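Local coordinates for protein fasciclin I (Drosophila melanogaster, PDB 1O70) that mediates neural cell adhesion, this chain being the third and fourth FAS1 domains of a larger cell-surface glycoprotein, at residues D84-V88 with T143-H148; I91-N95 with F113-E118; S167-M171 with Y289-V293. All blocks are in the same frame, centred on the assembly; numbering follows the deposited sequence.

Starting from the N terminus, the chain first runs through the third FAS1 domain, where interaction 1 closes a long loop by bringing residues 84-88 against strand 145-150. Interaction 2 is nested inside that loop: helix 88-94, which follows directly from residues 84-88, packs on strand 110-116 of the same sheet. The two contacts touch, Leu-86 packing on Ile-91 and Lys-94. Interaction 3 comes later, in series with both, and in the fourth FAS1 domain ties residues 167-171, just after helix 161-167, to strand 284-295. It does not touch interaction 2, but a sugar of the glycan carried by the third domain meets both.

Interaction 1: residues D84-V88 with T143-H148; sequences DRLNV and TNGYVH
Tyr-146 and His-148 reach up from strand 145-150 to hold the segment 84-88, and here the contact is tight. The NE2 of His-148 donates to the backbone O of Leu-86 at 2.9 Å; the bond is nearly straight (169°) and lies in both the ring plane and the carbonyl plane, which favours this turn of the imidazole. Histidine suits the site because it carries an N-H far enough from the strand to reach a loop carbonyl. Beside it, the Tyr-146 ring takes the CB of Asn-87 over the centre of one face, a CH-pi contact 3.5 Å from the centroid. Arg-85 comes to the edge of that ring, its CG 3.4 Å from Tyr-146 CE1. With an alanine in place of the tyrosine, Asn-87 CB would probably lose the ring face it rests on and Arg-85 CG its neighbour. Farther back along the chain, Gly-145 and Arg-85 have their CA atoms only 4.5 Å apart; glycine suits this place because, at its backbone angles, a CB would jam against the carbonyl O of Asn-144. Towards solvent the contact is looser. The guanidinium of Arg-85 lies with Asn-144 O over one face, offset toward the rim, and its NE has a long, weak ion pair with Glu-47, while Thr-143 is exposed. Thr-49 on the neighbouring strand binds the backbone of Asp-84 and Leu-86, and Asn-87 stands at the N-cap of helix 88-94. The arrangement belongs to the FAS1 fold, where a connecting segment runs obliquely along an inner strand, between 48-53 and 131-141, and leads into a helix.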
loop_
_atom_site.group_PDB
_atom_site.type_symbol
_atom_site.label_atom_id
_atom_site.label_comp_id
_atom_site.label_asym_id
_atom_site.label_seq_id
_atom_site.Cartn_x
_atom_site.Cartn_y
_atom_site.Cartn_z
ATOM N N ASP A 84 7.105 18.289 3.047
ATOM C CA ASP A 84 7.019 18.732 4.436
ATOM C C ASP A 84 8.343 18.527 5.189
ATOM O O ASP A 84 9.242 17.841 4.705
ATOM C CB ASP A 84 5.864 17.977 5.118
ATOM C CG ASP A 84 5.732 18.291 6.601
ATOM O OD1 ASP A 84 5.978 19.446 7.015
ATOM O OD2 ASP A 84 5.348 17.373 7.354
ATOM N N ARG A 85 8.466 19.150 6.356
ATOM C CA ARG A 85 9.667 19.024 7.172
ATOM C C ARG A 85 9.382 17.937 8.207
ATOM O O ARG A 85 8.700 18.189 9.199
ATOM C CB ARG A 85 9.947 20.344 7.877
ATOM C CG ARG A 85 11.129 20.286 8.827
ATOM C CD ARG A 85 11.088 21.457 9.799
ATOM N NE ARG A 85 11.080 22.715 9.071
ATOM C CZ ARG A 85 12.130 23.179 8.404
ATOM N NH1 ARG A 85 13.261 22.482 8.392
ATOM N NH2 ARG A 85 12.050 24.332 7.744
ATOM N N LEU A 86 9.902 16.733 7.984
ATOM C CA LEU A 86 9.637 15.631 8.897
ATOM C C LEU A 86 10.824 14.883 9.476
ATOM O O LEU A 86 11.524 14.167 8.757
ATOM C CB LEU A 86 8.737 14.596 8.220
ATOM C CG LEU A 86 7.263 14.899 7.987
ATOM C CD1 LEU A 86 6.586 13.680 7.356
ATOM C CD2 LEU A 86 6.602 15.237 9.313
ATOM N N ASN A 87 11.034 15.027 10.782
ATOM C CA ASN A 87 12.106 14.301 11.457
ATOM C C ASN A 87 11.441 13.272 12.365
ATOM O O ASN A 87 10.225 13.310 12.562
ATOM C CB ASN A 87 12.981 15.253 12.278
ATOM C CG ASN A 87 12.191 16.029 13.324
ATOM O OD1 ASN A 87 12.753 16.796 14.093
ATOM N ND2 ASN A 87 10.883 15.834 13.348
ATOM N N VAL A 88 12.234 12.367 12.925
ATOM C CA VAL A 88 11.690 11.338 13.803
ATOM C C VAL A 88 10.674 11.862 14.817
ATOM O O VAL A 88 9.581 11.309 14.933
ATOM C CB VAL A 88 12.798 10.611 14.569
ATOM C CG1 VAL A 88 12.192 9.611 15.526
ATOM C CG2 VAL A 88 13.720 9.911 13.586
ATOM N N THR A 143 18.515 22.092 4.592
ATOM C CA THR A 143 18.112 23.483 4.598
ATOM C C THR A 143 16.629 23.665 4.890
ATOM O O THR A 143 16.263 24.410 5.790
ATOM C CB THR A 143 18.447 24.124 3.247
ATOM O OG1 THR A 143 19.864 24.091 3.055
ATOM C CG2 THR A 143 17.955 25.549 3.188
ATOM N N ASN A 144 15.786 22.980 4.127
ATOM C CA ASN A 144 14.345 23.081 4.297
ATOM C C ASN A 144 13.710 21.831 4.889
ATOM O O ASN A 144 12.498 21.652 4.799
ATOM C CB ASN A 144 13.689 23.400 2.951
ATOM C CG ASN A 144 14.078 24.765 2.432
ATOM O OD1 ASN A 144 13.874 25.778 3.105
ATOM N ND2 ASN A 144 14.645 24.804 1.232
ATOM N N GLY A 145 14.512 20.959 5.487
ATOM C CA GLY A 145 13.938 19.760 6.065
ATOM C C GLY A 145 14.923 18.706 6.523
ATOM O O GLY A 145 15.913 19.013 7.188
ATOM N N TYR A 146 14.648 17.455 6.173
ATOM C CA TYR A 146 15.513 16.368 6.575
ATOM C C TYR A 146 15.686 15.318 5.489
ATOM O O TYR A 146 15.083 15.388 4.418
ATOM C CB TYR A 146 14.973 15.688 7.840
ATOM C CG TYR A 146 14.814 16.615 9.034
ATOM C CD1 TYR A 146 13.680 17.413 9.175
ATOM C CD2 TYR A 146 15.806 16.702 10.017
ATOM C CE1 TYR A 146 13.531 18.275 10.258
ATOM C CE2 TYR A 146 15.671 17.562 11.112
ATOM C CZ TYR A 146 14.532 18.346 11.227
ATOM O OH TYR A 146 14.384 19.211 12.289
ATOM N N VAL A 147 16.540 14.348 5.785
ATOM C CA VAL A 147 16.807 13.242 4.894
ATOM C C VAL A 147 16.970 12.012 5.766
ATOM O O VAL A 147 17.588 12.076 6.828
ATOM C CB VAL A 147 18.094 13.466 4.102
ATOM C CG1 VAL A 147 18.554 12.150 3.487
ATOM C CG2 VAL A 147 17.863 14.498 3.017
ATOM N N HIS A 148 16.412 10.900 5.314
ATOM C CA HIS A 148 16.503 9.640 6.040
ATOM C C HIS A 148 16.864 8.566 5.022
ATOM O O HIS A 148 16.385 8.595 3.883
ATOM C CB HIS A 148 15.153 9.274 6.645
ATOM C CG HIS A 148 14.541 10.354 7.484
ATOM N ND1 HIS A 148 14.993 10.659 8.751
ATOM C CD2 HIS A 148 13.483 11.169 7.259
ATOM C CE1 HIS A 148 14.237 11.609 9.273
ATOM N NE2 HIS A 148 13.312 11.936 8.387
#

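Interaction 2: residues I91-N95 with F113-E118; sequences IRQKN and FNVRGE. With NAG (2-acetamido-2-deoxy-beta-D-glucopyranose), chain B; NAG (2-acetamido-2-deoxy-beta-D-glucopyranose), chain C.
Helix-on-sheet packing in the third FAS1 domain is built here from Ile-91 and Arg-92 of helix 88-94 against Phe-113 and Val-115 of strand 110-116. Ile-91 crosses Phe-113 at about a right angle and covers its ring in a CH-pi contact: CD1 sits over the centre of one face, 4.0 Å from the centroid, while CG2, anti to the backbone N, lies 3.5 Å from Phe-113 CB. A branched isoleucine thus fills two places at once, with CG2 also near Val-115 CG2. One residue on, Arg-92 lays its guanidinium face over Val-115 CG1, with NE 3.5 Å from that methyl. Arg-92 NH2 then donates to Gly-117 O at 2.9 Å, in the guanidinium plane and on a carbonyl lone pair. Gly-117 suits the turn because its phi is positive. At the helix end, Asn-95 OD1 accepts from Ala-100 N and from a water that in turn takes the Phe-113 N-H at 2.8 Å. On the other face of the strand, Asn-114 ND2 donates to O6 of a glycan sugar (NAG, chain B). In this FAS1 domain, then, helix 88-94 packs on one face of strand 110-116 and the glycan lies against the other.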
loop_
_atom_site.group_PDB
_atom_site.type_symbol
_atom_site.label_atom_id
_atom_site.label_comp_id
_atom_site.label_asym_id
_atom_site.label_seq_id
_atom_site.Cartn_x
_atom_site.Cartn_y
_atom_site.Cartn_z
ATOM N N ILE A 91 7.384 12.790 13.240
ATOM C CA ILE A 91 6.703 11.592 12.783
ATOM C C ILE A 91 6.012 10.919 13.970
ATOM O O ILE A 91 4.846 10.529 13.874
ATOM C CB ILE A 91 7.695 10.602 12.108
ATOM C CG1 ILE A 91 8.327 11.257 10.881
ATOM C CG2 ILE A 91 6.968 9.341 11.659
ATOM C CD1 ILE A 91 9.421 10.441 10.251
ATOM N N ARG A 92 6.727 10.783 15.085
ATOM C CA ARG A 92 6.146 10.180 16.290
ATOM C C ARG A 92 4.868 10.904 16.676
ATOM O O ARG A 92 3.830 10.284 16.893
ATOM C CB ARG A 92 7.102 10.278 17.480
ATOM C CG ARG A 92 7.994 9.083 17.688
ATOM C CD ARG A 92 8.101 8.752 19.179
ATOM N NE ARG A 92 9.091 7.705 19.428
ATOM C CZ ARG A 92 10.400 7.886 19.308
ATOM N NH1 ARG A 92 10.872 9.075 18.954
ATOM N NH2 ARG A 92 11.231 6.877 19.521
ATOM N N GLN A 93 4.965 12.227 16.774
ATOM C CA GLN A 93 3.837 13.066 17.153
ATOM C C GLN A 93 2.634 12.940 16.237
ATOM O O GLN A 93 1.508 12.794 16.704
ATOM C CB GLN A 93 4.266 14.526 17.204
ATOM C CG GLN A 93 5.362 14.795 18.207
ATOM C CD GLN A 93 5.785 16.250 18.225
ATOM O OE1 GLN A 93 4.959 17.143 18.417
ATOM N NE2 GLN A 93 7.080 16.497 18.027
ATOM N N LYS A 94 2.873 13.011 14.932
ATOM C CA LYS A 94 1.787 12.920 13.973
ATOM C C LYS A 94 1.051 11.585 14.029
ATOM O O LYS A 94 -0.124 11.515 13.688
ATOM C CB LYS A 94 2.307 13.161 12.557
ATOM C CG LYS A 94 2.872 14.554 12.338
ATOM C CD LYS A 94 3.045 14.850 10.856
ATOM C CE LYS A 94 1.691 14.972 10.163
ATOM N NZ LYS A 94 1.808 15.179 8.695
ATOM N N ASN A 95 1.734 10.528 14.459
ATOM C CA ASN A 95 1.094 9.225 14.543
ATOM C C ASN A 95 0.563 8.917 15.936
ATOM O O ASN A 95 0.153 7.789 16.211
ATOM C CB ASN A 95 2.058 8.110 14.111
ATOM C CG ASN A 95 2.218 8.029 12.606
ATOM O OD1 ASN A 95 1.371 8.501 11.853
ATOM N ND2 ASN A 95 3.303 7.413 12.161
ATOM N N PHE A 113 4.308 6.232 8.438
ATOM C CA PHE A 113 5.354 5.565 9.190
ATOM C C PHE A 113 4.848 4.830 10.415
ATOM O O PHE A 113 3.723 5.030 10.874
ATOM C CB PHE A 113 6.406 6.586 9.653
ATOM C CG PHE A 113 6.972 7.437 8.551
ATOM C CD1 PHE A 113 6.218 8.452 7.982
ATOM C CD2 PHE A 113 8.260 7.216 8.076
ATOM C CE1 PHE A 113 6.734 9.235 6.955
ATOM C CE2 PHE A 113 8.784 7.995 7.048
ATOM C CZ PHE A 113 8.015 9.006 6.489
ATOM N N ASN A 114 5.713 3.976 10.940
ATOM C CA ASN A 114 5.431 3.237 12.150
ATOM C C ASN A 114 6.681 3.377 13.003
ATOM O O ASN A 114 7.789 3.115 12.528
ATOM C CB ASN A 114 5.179 1.763 11.868
ATOM C CG ASN A 114 4.907 0.982 13.137
ATOM O OD1 ASN A 114 3.995 1.314 13.892
ATOM N ND2 ASN A 114 5.698 -0.056 13.381
ATOM N N VAL A 115 6.503 3.797 14.254
ATOM C CA VAL A 115 7.619 3.981 15.174
ATOM C C VAL A 115 7.534 3.056 16.380
ATOM O O VAL A 115 6.496 2.982 17.036
ATOM C CB VAL A 115 7.684 5.434 15.694
ATOM C CG1 VAL A 115 8.815 5.568 16.704
ATOM C CG2 VAL A 115 7.890 6.407 14.532
ATOM N N ARG A 116 8.631 2.355 16.661
ATOM C CA ARG A 116 8.720 1.441 17.801
ATOM C C ARG A 116 9.918 1.797 18.680
ATOM O O ARG A 116 10.952 2.234 18.177
ATOM C CB ARG A 116 8.911 0.004 17.333
ATOM C CG ARG A 116 7.767 -0.606 16.579
ATOM C CD ARG A 116 8.282 -1.846 15.863
ATOM N NE ARG A 116 9.044 -2.698 16.774
ATOM C CZ ARG A 116 9.832 -3.693 16.381
ATOM N NH1 ARG A 116 9.967 -3.960 15.087
ATOM N NH2 ARG A 116 10.476 -4.428 17.283
ATOM N N GLY A 117 9.771 1.584 19.986
ATOM C CA GLY A 117 10.845 1.854 20.932
ATOM C C GLY A 117 11.293 3.299 21.035
ATOM O O GLY A 117 10.689 4.189 20.437
ATOM N N GLU A 118 12.347 3.538 21.816
ATOM C CA GLU A 118 12.881 4.888 21.978
ATOM C C GLU A 118 14.403 4.872 22.058
ATOM O O GLU A 118 15.027 3.811 22.094
ATOM C CB GLU A 118 12.323 5.560 23.236
ATOM C CG GLU A 118 10.816 5.484 23.389
ATOM C CD GLU A 118 10.364 4.096 23.785
ATOM O OE1 GLU A 118 11.013 3.498 24.671
ATOM O OE2 GLU A 118 9.362 3.609 23.224
HETATM C C1 NAG B . 6.076 -4.685 12.985
HETATM C C2 NAG B . 6.873 -5.398 14.059
HETATM C C3 NAG B . 5.917 -5.874 15.153
HETATM C C4 NAG B . 5.133 -4.658 15.687
HETATM C C5 NAG B . 4.463 -3.868 14.549
HETATM C C6 NAG B . 3.903 -2.551 15.070
HETATM C C7 NAG B . 8.905 -6.553 13.485
HETATM C C8 NAG B . 9.575 -7.859 13.889
HETATM N N2 NAG B . 7.577 -6.526 13.482
HETATM O O3 NAG B . 6.659 -6.490 16.184
HETATM O O4 NAG B . 4.150 -5.056 16.636
HETATM O O5 NAG B . 5.425 -3.529 13.527
HETATM O O6 NAG B . 4.913 -1.811 15.751
HETATM O O7 NAG B . 9.589 -5.578 13.180
HETATM C C1 NAG C . 6.815 -2.838 8.089
HETATM C C2 NAG C . 5.757 -2.249 9.019
HETATM C C3 NAG C . 6.154 -2.549 10.468
HETATM C C4 NAG C . 6.372 -4.060 10.676
HETATM C C5 NAG C . 7.358 -4.585 9.612
HETATM C C6 NAG C . 7.572 -6.082 9.642
HETATM C C7 NAG C . 4.549 -0.260 8.397
HETATM C C8 NAG C . 4.533 1.257 8.270
HETATM N N2 NAG C . 5.676 -0.818 8.829
HETATM O O3 NAG C . 5.175 -2.045 11.360
HETATM O O4 NAG C . 6.934 -4.283 11.984
HETATM O O5 NAG C . 6.899 -4.250 8.287
HETATM O O6 NAG C . 6.331 -6.770 9.612
HETATM O O7 NAG C . 3.555 -0.915 8.104
HETATM O O HOH W 1 2.563 8.151 9.412
#

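Interaction 3: residues S167-M171 with Y289-V293; sequences SDPMM and YRPDV. With NAG (2-acetamido-2-deoxy-beta-D-glucopyranose), chain C.
Arg-290 carries this contact, its side chain running across to Asp-168 and the two methionines that follow. From CB, which aims at residues 167-171, the chain passes Met-170, which slides by in the opposite direction. Arg-290 CD lies 3.9 Å from Met-170 SD; the Met-170 methyl, which also neighbours CG and NE, is doubtfully placed in the model. A bend at chi3 (58°) swings the guanidinium towards the carboxylate, bringing Arg-290 CZ within 3.2 Å of Asp-168 OD2. There both end nitrogens grip a single oxygen, in a salt bridge: Arg-290 NH1 is 2.7 Å from Asp-168 OD2, and Arg-290 NH2 is 2.9 Å from that same OD2. NH1 comes from the syn side and NH2 nearly in line with the C-O bond; the flat groups are nearly coplanar, and both bonds are bent (144° and 134°), as expected when two donors share one oxygen. Arg-290 NH2 also passes 3.9 Å from Met-171 CE, whose methyl lies loosely near Val-293 CG1. An aspartate suits position 168 because its other oxygen, OD1, accepts from Met-170 N at 2.9 Å; this Asx turn starts the 3-10 segment 169-171 and holds the carboxylate in place. Met-170, long and flexible, carries its sulfur to the edge of Tyr-289, SD lying 4.8 Å from the ring centroid, a Met-aromatic contact. Tyr-289 and Arg-290 together face Val-302 in a classic beta bulge. Ser-167 O accepts from O6 of a glycan sugar (NAG, chain C). Arg-290 NH2 has a second salt bridge, to Glu-127 of the third domain. With carboxylates from both domains around it, this buried guanidinium very probably stays charged and favours the ionised form of Asp-168, consistent with an electrostatic link between the two FAS1 domains.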
loop_
_atom_site.group_PDB
_atom_site.type_symbol
_atom_site.label_atom_id
_atom_site.label_comp_id
_atom_site.label_asym_id
_atom_site.label_seq_id
_atom_site.Cartn_x
_atom_site.Cartn_y
_atom_site.Cartn_z
ATOM N N SER A 167 3.446 -9.816 5.928
ATOM C CA SER A 167 4.346 -8.815 6.482
ATOM C C SER A 167 3.721 -7.468 6.889
ATOM O O SER A 167 4.390 -6.649 7.519
ATOM C CB SER A 167 5.522 -8.578 5.521
ATOM O OG SER A 167 5.096 -8.118 4.263
ATOM N N ASP A 168 2.453 -7.241 6.548
ATOM C CA ASP A 168 1.765 -5.983 6.869
ATOM C C ASP A 168 0.824 -6.149 8.071
ATOM O O ASP A 168 -0.237 -6.774 7.962
ATOM C CB ASP A 168 0.954 -5.510 5.657
ATOM C CG ASP A 168 0.541 -4.043 5.753
ATOM O OD1 ASP A 168 0.168 -3.575 6.854
ATOM O OD2 ASP A 168 0.567 -3.354 4.710
ATOM N N PRO A 169 1.174 -5.552 9.224
ATOM C CA PRO A 169 0.321 -5.681 10.415
ATOM C C PRO A 169 -1.127 -5.241 10.203
ATOM O O PRO A 169 -2.048 -5.728 10.872
ATOM C CB PRO A 169 1.012 -4.791 11.452
ATOM C CG PRO A 169 2.416 -4.648 10.944
ATOM C CD PRO A 169 2.247 -4.572 9.457
ATOM N N MET A 170 -1.318 -4.309 9.279
ATOM C CA MET A 170 -2.644 -3.780 8.999
ATOM C C MET A 170 -3.568 -4.811 8.354
ATOM O O MET A 170 -4.795 -4.700 8.436
ATOM C CB MET A 170 -2.523 -2.562 8.092
ATOM C CG MET A 170 -3.725 -1.672 8.192
ATOM S SD MET A 170 -3.473 -0.085 7.415
ATOM C CE MET A 170 -4.100 -0.493 5.840
ATOM N N MET A 171 -2.952 -5.815 7.738
ATOM C CA MET A 171 -3.651 -6.882 7.044
ATOM C C MET A 171 -3.714 -8.169 7.851
ATOM O O MET A 171 -4.258 -9.159 7.372
ATOM C CB MET A 171 -2.960 -7.152 5.697
ATOM C CG MET A 171 -2.965 -5.946 4.728
ATOM S SD MET A 171 -2.086 -6.262 3.180
ATOM C CE MET A 171 -2.001 -4.645 2.426
ATOM N N TYR A 289 -8.971 2.760 2.029
ATOM C CA TYR A 289 -7.972 3.351 2.920
ATOM C C TYR A 289 -6.565 3.442 2.321
ATOM O O TYR A 289 -5.910 4.475 2.421
ATOM C CB TYR A 289 -7.928 2.573 4.235
ATOM C CG TYR A 289 -7.017 3.177 5.267
ATOM C CD1 TYR A 289 -7.263 4.451 5.782
ATOM C CD2 TYR A 289 -5.895 2.486 5.719
ATOM C CE1 TYR A 289 -6.408 5.026 6.726
ATOM C CE2 TYR A 289 -5.034 3.054 6.664
ATOM C CZ TYR A 289 -5.297 4.324 7.160
ATOM O OH TYR A 289 -4.444 4.891 8.083
ATOM N N ARG A 290 -6.080 2.358 1.730
ATOM C CA ARG A 290 -4.768 2.374 1.091
ATOM C C ARG A 290 -4.975 1.828 -0.315
ATOM O O ARG A 290 -5.116 0.614 -0.517
ATOM C CB ARG A 290 -3.771 1.484 1.839
ATOM C CG ARG A 290 -3.157 2.107 3.080
ATOM C CD ARG A 290 -2.432 1.064 3.888
ATOM N NE ARG A 290 -1.383 0.407 3.116
ATOM C CZ ARG A 290 -0.880 -0.783 3.427
ATOM N NH1 ARG A 290 -1.343 -1.440 4.492
ATOM N NH2 ARG A 290 0.080 -1.310 2.676
ATOM N N PRO A 291 -5.044 2.721 -1.301
ATOM C CA PRO A 291 -5.236 2.243 -2.666
ATOM C C PRO A 291 -3.914 1.892 -3.320
ATOM O O PRO A 291 -2.854 2.391 -2.940
ATOM C CB PRO A 291 -5.866 3.438 -3.349
ATOM C CG PRO A 291 -5.131 4.571 -2.699
ATOM C CD PRO A 291 -5.221 4.182 -1.230
ATOM N N ASP A 292 -3.987 1.018 -4.306
ATOM C CA ASP A 292 -2.815 0.667 -5.076
ATOM C C ASP A 292 -1.580 0.198 -4.324
ATOM O O ASP A 292 -0.492 0.708 -4.562
ATOM C CB ASP A 292 -2.461 1.869 -5.952
ATOM C CG ASP A 292 -3.682 2.419 -6.688
ATOM O OD1 ASP A 292 -4.415 1.605 -7.288
ATOM O OD2 ASP A 292 -3.923 3.645 -6.666
ATOM N N VAL A 293 -1.727 -0.768 -3.426
ATOM C CA VAL A 293 -0.564 -1.282 -2.719
ATOM C C VAL A 293 0.004 -2.334 -3.665
ATOM O O VAL A 293 -0.324 -3.510 -3.567
ATOM C CB VAL A 293 -0.974 -1.914 -1.364
ATOM C CG1 VAL A 293 0.239 -2.544 -0.679
ATOM C CG2 VAL A 293 -1.595 -0.837 -0.456
HETATM C C1 NAG C . 6.815 -2.838 8.089
HETATM C C2 NAG C . 5.757 -2.249 9.019
HETATM C C3 NAG C . 6.154 -2.549 10.468
HETATM C C4 NAG C . 6.372 -4.060 10.676
HETATM C C5 NAG C . 7.358 -4.585 9.612
HETATM C C6 NAG C . 7.572 -6.082 9.642
HETATM C C7 NAG C . 4.549 -0.260 8.397
HETATM C C8 NAG C . 4.533 1.257 8.270
HETATM N N2 NAG C . 5.676 -0.818 8.829
HETATM O O3 NAG C . 5.175 -2.045 11.360
HETATM O O4 NAG C . 6.934 -4.283 11.984
HETATM O O5 NAG C . 6.899 -4.250 8.287
HETATM O O6 NAG C . 6.331 -6.770 9.612
HETATM O O7 NAG C . 3.555 -0.915 8.104
#